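Local coordinates for protein arginase (RocF) (Helicobacter pylori, PDB 4G3H) that probably catalyses the hydrolysis of L-arginine to L-ornithine and urea, using two manganese ions per subunit, at residues 72-77 with 95-100; 41-46 with 80-85; 10-13 with 17-20. One frame throughout, in Å; residues are numbered along the deposited sequence.

Interaction 1 of 3, residues 72-77 with 95-100; sequences PCMKEV and FGIFQA
Met74 and Lys75 of helix 59-78 close on Ala100 of helix 94-104, two neighbouring helices that lie against the parallel sheet of the arginase alpha/beta fold. The segment axes come within 8.3 Å and cross at -51°, an angle close to that expected when ridges of residues four apart on both helices mesh. The case illustrates how one small side chain lets two helices approach: the CA atoms of Lys75 and Ala100 are 5.0 Å apart, and the Ala100 methyl sits at the crossing. Its CB meets Met74 CB at 3.5 Å, tighter than an ordinary van der Waals contact, and Lys75 CG closes over it from the next position along the helix.

Beyond CB, Met74 does not run straight out. Its chain bends at chi2 (-50°) and again at chi3 (-59°), curling the thioether so that the terminal methyl returns to Ile97. There CE touches the CG2 branch of Ile97 at 4.0 Å, while CG lies beside the CG1 branch, the two side chains running at a slant to each other. Met74 also packs on Val48 of strand 44-50, and Ile97 on Phe78 of helix 59-78 and on Ser88; the Ile97 side chain is about 12 Å from a bound manganese ion.

Lys75 makes two contacts with helix 94-104. Its chain bends at chi3 to carry the ammonium group to Ser103 OG, one turn further along that helix, where it forms a hydrogen bond. Nearer the backbone, Lys75 CG packs 3.8 Å from Ala100 CB.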
# COMPACT_ATOMS: atom_id res chain seq x y z
N PRO A 72 -5.26 6.05 -15.23
CA PRO A 72 -6.34 7.02 -15.49
C PRO A 72 -7.52 6.86 -14.53
O PRO A 72 -8.08 7.85 -14.06
CB PRO A 72 -6.72 6.73 -16.94
CG PRO A 72 -5.40 6.30 -17.54
CD PRO A 72 -4.85 5.37 -16.47
N CYS A 73 -7.89 5.61 -14.23
CA CYS A 73 -9.00 5.34 -13.32
C CYS A 73 -8.69 5.82 -11.90
O CYS A 73 -9.54 6.43 -11.25
CB CYS A 73 -9.32 3.84 -13.28
SG CYS A 73 -10.16 3.20 -14.75
N MET A 74 -7.48 5.53 -11.42
CA MET A 74 -7.11 5.95 -10.08
C MET A 74 -7.00 7.48 -9.99
O MET A 74 -7.27 8.05 -8.93
CB MET A 74 -5.79 5.30 -9.65
CG MET A 74 -5.89 3.79 -9.40
SD MET A 74 -7.28 3.31 -8.31
CE MET A 74 -6.89 4.22 -6.80
N LYS A 75 -6.61 8.14 -11.07
CA LYS A 75 -6.51 9.59 -11.05
C LYS A 75 -7.91 10.15 -10.83
O LYS A 75 -8.09 11.12 -10.09
CB LYS A 75 -5.93 10.15 -12.35
CG LYS A 75 -4.47 9.83 -12.56
CD LYS A 75 -3.87 10.66 -13.70
CE LYS A 75 -3.91 12.15 -13.37
NZ LYS A 75 -3.22 12.98 -14.40
N GLU A 76 -8.90 9.55 -11.48
CA GLU A 76 -10.29 9.99 -11.32
C GLU A 76 -10.68 9.92 -9.85
O GLU A 76 -11.37 10.80 -9.34
CB GLU A 76 -11.24 9.10 -12.13
CG GLU A 76 -11.11 9.25 -13.63
CD GLU A 76 -12.13 8.41 -14.39
OE1 GLU A 76 -12.14 8.47 -15.64
OE2 GLU A 76 -12.92 7.68 -13.75
N VAL A 77 -10.25 8.86 -9.18
CA VAL A 77 -10.56 8.70 -7.76
C VAL A 77 -9.84 9.76 -6.93
O VAL A 77 -10.46 10.45 -6.12
CB VAL A 77 -10.13 7.29 -7.25
CG1 VAL A 77 -10.25 7.24 -5.72
CG2 VAL A 77 -11.00 6.22 -7.90
N PHE A 95 2.24 0.46 -7.16
CA PHE A 95 2.95 1.29 -8.13
C PHE A 95 1.99 2.13 -8.97
O PHE A 95 2.04 3.36 -8.94
CB PHE A 95 3.81 0.44 -9.06
CG PHE A 95 4.47 1.24 -10.15
CD1 PHE A 95 5.41 2.22 -9.84
CD2 PHE A 95 4.12 1.05 -11.48
CE1 PHE A 95 5.98 3.01 -10.83
CE2 PHE A 95 4.69 1.83 -12.49
CZ PHE A 95 5.62 2.81 -12.16
N GLY A 96 1.13 1.45 -9.72
CA GLY A 96 0.17 2.15 -10.56
C GLY A 96 -0.70 3.11 -9.77
O GLY A 96 -0.98 4.23 -10.21
N ILE A 97 -1.14 2.68 -8.59
CA ILE A 97 -1.99 3.52 -7.75
C ILE A 97 -1.26 4.79 -7.29
O ILE A 97 -1.81 5.90 -7.35
CB ILE A 97 -2.46 2.74 -6.49
CG1 ILE A 97 -3.40 1.60 -6.89
CG2 ILE A 97 -3.16 3.67 -5.52
CD1 ILE A 97 -3.72 0.64 -5.77
N PHE A 98 -0.03 4.62 -6.83
CA PHE A 98 0.76 5.74 -6.33
C PHE A 98 1.17 6.71 -7.44
O PHE A 98 1.24 7.92 -7.21
CB PHE A 98 2.00 5.22 -5.59
CG PHE A 98 2.72 6.28 -4.80
CD1 PHE A 98 2.09 6.90 -3.72
CD2 PHE A 98 4.01 6.67 -5.14
CE1 PHE A 98 2.75 7.90 -3.00
CE2 PHE A 98 4.67 7.67 -4.43
CZ PHE A 98 4.04 8.28 -3.36
N GLN A 99 1.46 6.19 -8.63
CA GLN A 99 1.83 7.05 -9.75
C GLN A 99 0.64 7.96 -10.05
O GLN A 99 0.82 9.14 -10.37
CB GLN A 99 2.19 6.23 -10.99
CG GLN A 99 3.50 5.45 -10.89
CD GLN A 99 4.68 6.34 -10.51
OE1 GLN A 99 4.96 6.55 -9.33
NE2 GLN A 99 5.38 6.85 -11.51
N ALA A 100 -0.57 7.41 -9.96
CA ALA A 100 -1.77 8.20 -10.22
C ALA A 100 -1.87 9.28 -9.14
O ALA A 100 -2.23 10.43 -9.41
CB ALA A 100 -2.99 7.31 -10.18

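Interaction 2 of 3, residues 41-46 with 80-85; sequences TITQER and KKEFPL
Thr43 and Glu82 mark the nearest approach of the two backbones, with CA atoms 8.9 Å apart, so the contact is made by side chains alone. The two come from opposite directions: the Thr43 hydroxyl donates to Glu82 OE1, and the modelled OG1 to OE1 distance of 2.5 Å is very short, so its exact value is doubtful. A chi1 of 66° places OG1 between the backbone N and the carbonyl carbon of Thr43, facing the carboxylate. The other carboxylate oxygen, Glu82 OE2, lies 3.2 Å from Thr43 OG1, but at too poor an angle for a hydrogen bond.

Strand 2-8 separates the two segments in the parallel sheet: it lies between strands 44-50 and 84-87, and the contact passes across its beginning. Met1 N gives Glu82 OE1 a second hydrogen bond, Met1 O has a weak one with Thr43 OG1, and Ile2 packs against Lys80 and Glu82.

Lys80 joins through water. Its chain bends at chi3 (64°), and Lys80 NZ donates to a water molecule at 2.7 Å. That water in turn donates to Thr43 OG1 at 3.0 Å.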
# COMPACT_ATOMS: atom_id res chain seq x y z
N THR A 41 -21.21 6.57 5.47
CA THR A 41 -19.78 6.89 5.44
C THR A 41 -19.18 6.66 4.05
O THR A 41 -18.58 7.58 3.47
CB THR A 41 -19.01 6.05 6.48
OG1 THR A 41 -19.49 6.36 7.79
CG2 THR A 41 -17.52 6.35 6.41
N ILE A 42 -19.34 5.46 3.51
CA ILE A 42 -18.81 5.14 2.18
C ILE A 42 -19.91 5.46 1.17
O ILE A 42 -20.92 4.76 1.10
CB ILE A 42 -18.41 3.66 2.08
CG1 ILE A 42 -17.29 3.35 3.09
CG2 ILE A 42 -17.94 3.34 0.66
CD1 ILE A 42 -16.91 1.89 3.16
N THR A 43 -19.71 6.52 0.41
CA THR A 43 -20.69 6.98 -0.57
C THR A 43 -20.52 6.33 -1.93
O THR A 43 -21.38 6.44 -2.80
CB THR A 43 -20.61 8.50 -0.77
OG1 THR A 43 -19.35 8.84 -1.38
CG2 THR A 43 -20.73 9.22 0.57
N GLN A 44 -19.40 5.66 -2.13
CA GLN A 44 -19.15 5.03 -3.41
C GLN A 44 -18.18 3.86 -3.34
O GLN A 44 -17.11 3.96 -2.74
CB GLN A 44 -18.63 6.08 -4.40
CG GLN A 44 -18.10 5.53 -5.71
CD GLN A 44 -17.60 6.62 -6.64
OE1 GLN A 44 -16.68 6.40 -7.42
NE2 GLN A 44 -18.22 7.79 -6.57
N GLU A 45 -18.58 2.75 -3.95
CA GLU A 45 -17.75 1.56 -4.01
C GLU A 45 -17.33 1.41 -5.47
O GLU A 45 -18.16 1.06 -6.32
CB GLU A 45 -18.52 0.31 -3.57
CG GLU A 45 -17.76 -1.00 -3.82
CD GLU A 45 -18.66 -2.22 -3.85
OE1 GLU A 45 -19.89 -2.07 -3.93
OE2 GLU A 45 -18.12 -3.36 -3.81
N ARG A 46 -16.06 1.67 -5.76
CA ARG A 46 -15.60 1.52 -7.13
C ARG A 46 -14.67 0.34 -7.37
O ARG A 46 -13.68 0.15 -6.67
CB ARG A 46 -14.87 2.77 -7.65
CG ARG A 46 -14.57 2.44 -9.08
CD ARG A 46 -13.56 3.13 -9.90
NE ARG A 46 -13.76 4.54 -10.17
CZ ARG A 46 -13.43 5.10 -11.33
NH1 ARG A 46 -12.94 4.35 -12.32
NH2 ARG A 46 -13.50 6.41 -11.48
N LYS A 80 -11.19 13.46 -6.70
CA LYS A 80 -12.37 13.79 -5.91
C LYS A 80 -11.89 14.25 -4.53
O LYS A 80 -10.78 13.91 -4.12
CB LYS A 80 -13.27 12.55 -5.74
CG LYS A 80 -13.76 11.95 -7.04
CD LYS A 80 -14.79 10.85 -6.78
CE LYS A 80 -16.04 11.42 -6.12
NZ LYS A 80 -17.10 10.40 -5.89
N LYS A 81 -12.72 15.01 -3.83
CA LYS A 81 -12.35 15.52 -2.51
C LYS A 81 -12.49 14.45 -1.42
O LYS A 81 -11.79 14.49 -0.41
CB LYS A 81 -13.24 16.71 -2.15
CG LYS A 81 -13.40 17.74 -3.26
CD LYS A 81 -12.07 18.36 -3.66
CE LYS A 81 -12.26 19.40 -4.74
NZ LYS A 81 -12.91 18.83 -5.95
N GLU A 82 -13.38 13.50 -1.65
CA GLU A 82 -13.66 12.43 -0.71
C GLU A 82 -12.45 11.53 -0.41
O GLU A 82 -11.70 11.17 -1.31
CB GLU A 82 -14.82 11.60 -1.25
CG GLU A 82 -15.69 10.99 -0.18
CD GLU A 82 -17.12 10.82 -0.63
OE1 GLU A 82 -17.91 10.19 0.10
OE2 GLU A 82 -17.45 11.34 -1.72
N PHE A 83 -12.28 11.18 0.87
CA PHE A 83 -11.17 10.34 1.30
C PHE A 83 -11.26 8.94 0.70
O PHE A 83 -12.31 8.29 0.77
CB PHE A 83 -11.14 10.23 2.83
CG PHE A 83 -9.86 9.67 3.36
CD1 PHE A 83 -8.78 10.50 3.62
CD2 PHE A 83 -9.70 8.30 3.53
CE1 PHE A 83 -7.55 9.98 4.05
CE2 PHE A 83 -8.48 7.76 3.95
CZ PHE A 83 -7.41 8.60 4.21
N PRO A 84 -10.16 8.45 0.12
CA PRO A 84 -10.20 7.12 -0.48
C PRO A 84 -9.57 5.99 0.34
O PRO A 84 -8.43 6.10 0.82
CB PRO A 84 -9.47 7.33 -1.79
CG PRO A 84 -8.33 8.23 -1.34
CD PRO A 84 -9.00 9.21 -0.39
N LEU A 85 -10.32 4.90 0.50
CA LEU A 85 -9.81 3.72 1.19
C LEU A 85 -9.59 2.74 0.04
O LEU A 85 -10.54 2.35 -0.64
CB LEU A 85 -10.83 3.17 2.18
CG LEU A 85 -10.42 1.84 2.80
CD1 LEU A 85 -9.04 1.94 3.42
CD2 LEU A 85 -11.44 1.43 3.83
O HOH W 1 -19.05 9.65 -4.24

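Interaction 3 of 3, residues 10-13 with 17-20; sequences LGAS and TDKG
Ala12 lies opposite Asp18, and Ser13 opposite Lys19, with CA separations of 5.9 and 6.9 Å, as the loop after strand 2-8 doubles back beside the first turn of helix 16-30. Gly11 takes a positive phi (64°) just before the chain tightens into a short 3-10 segment at Ala12 and Ser13, which brings these two residues alongside the helix.

Asp18 directs its side chain at this loop. Its OD2 comes up to the Ala12 methyl, 3.2 Å from Ala12 CB. Asp18 CB lies 3.5 Å from the carbonyl oxygen, O, of Ala12. The contact is therefore a polar group leaning on an apolar one, and the carboxylate finds its bonds elsewhere. OD2 accepts from the backbone N of Ala8, at the end of strand 2-8, and OD1 is held by Tyr50 OH and Ser89 OG. With both oxygens engaged, the buried carboxylate has little liberty to rotate. Its place in the first turn of the helix would also tend to favour negative charge.

Lys19 meets the loop differently. Its chain is extended beyond CG, every later torsion close to 180°, and so runs straight to Ser13. The methylene carbon Lys19 CE is modelled 2.9 Å from Ser13 O, closer than normal contact, so the detail is doubtful. Lys19 NZ lies 3.3 Å from Ser13 O, but the angle is poor and the pair is not a hydrogen bond. Thr285, in another loop, touches the same lysine.

The arrangement is that of a strand-loop-helix connection in an alpha/beta protein: here the first such unit of the arginase fold, in which an aspartate near the start of the helix ties it back to the end of the preceding strand.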
# COMPACT_ATOMS: atom_id res chain seq x y z
N LEU A 10 -8.13 -10.34 -15.57
CA LEU A 10 -8.10 -11.74 -15.97
C LEU A 10 -7.75 -12.70 -14.83
O LEU A 10 -6.80 -12.47 -14.08
CB LEU A 10 -7.09 -11.96 -17.11
CG LEU A 10 -7.19 -11.14 -18.41
CD1 LEU A 10 -5.99 -11.49 -19.28
CD2 LEU A 10 -8.48 -11.43 -19.14
N GLY A 11 -8.52 -13.78 -14.70
CA GLY A 11 -8.27 -14.78 -13.68
C GLY A 11 -8.38 -14.38 -12.23
O GLY A 11 -7.70 -14.95 -11.36
N ALA A 12 -9.25 -13.42 -11.93
CA ALA A 12 -9.40 -12.96 -10.55
C ALA A 12 -9.83 -14.07 -9.60
O ALA A 12 -9.42 -14.10 -8.44
CB ALA A 12 -10.41 -11.81 -10.50
N SER A 13 -10.65 -14.99 -10.09
CA SER A 13 -11.14 -16.08 -9.26
C SER A 13 -10.04 -17.08 -8.86
O SER A 13 -10.26 -17.93 -8.00
CB SER A 13 -12.28 -16.82 -9.96
OG SER A 13 -13.41 -15.97 -10.10
N THR A 17 -5.91 -13.12 -3.12
CA THR A 17 -6.02 -11.75 -2.64
C THR A 17 -7.26 -11.06 -3.20
O THR A 17 -7.88 -10.26 -2.51
CB THR A 17 -4.78 -10.91 -3.01
OG1 THR A 17 -4.54 -11.01 -4.41
CG2 THR A 17 -3.55 -11.39 -2.23
N ASP A 18 -7.61 -11.37 -4.45
CA ASP A 18 -8.79 -10.78 -5.08
C ASP A 18 -10.04 -11.23 -4.34
O ASP A 18 -11.01 -10.49 -4.21
CB ASP A 18 -8.88 -11.19 -6.56
CG ASP A 18 -8.02 -10.32 -7.46
OD1 ASP A 18 -7.11 -9.64 -6.95
OD2 ASP A 18 -8.23 -10.32 -8.69
N LYS A 19 -10.01 -12.47 -3.85
CA LYS A 19 -11.13 -13.01 -3.09
C LYS A 19 -11.17 -12.29 -1.76
O LYS A 19 -12.24 -12.04 -1.21
CB LYS A 19 -10.96 -14.52 -2.88
CG LYS A 19 -11.05 -15.32 -4.18
CD LYS A 19 -11.05 -16.82 -3.95
CE LYS A 19 -11.21 -17.57 -5.27
NZ LYS A 19 -11.21 -19.04 -5.08
N GLY A 20 -10.00 -11.95 -1.23
CA GLY A 20 -9.94 -11.23 0.02
C GLY A 20 -10.64 -9.89 -0.15
O GLY A 20 -11.46 -9.48 0.68

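Along the chain interaction 3 closes first, whereas interactions 1 and 2 interlock, their segments alternating in the order 41-46, 72-77, 80-85, 95-100. Helix 59-78 is the common element: it connects strand 44-50 to strand 84-87, a beta-alpha-beta crossover past strand 2-8. With centres 14 Å apart, interactions 1 and 2 touch directly, through the salt bridge of Glu76 to Arg46 and the packing of Val77 on Pro84. Interaction 3, at 20 and 22 Å between centres, touches neither, yet it follows the same strand 2-8 that interaction 2 spans. All three lie in the part of the fold built on strands 44-50, 2-8 and 84-87 and the helices that connect or follow them.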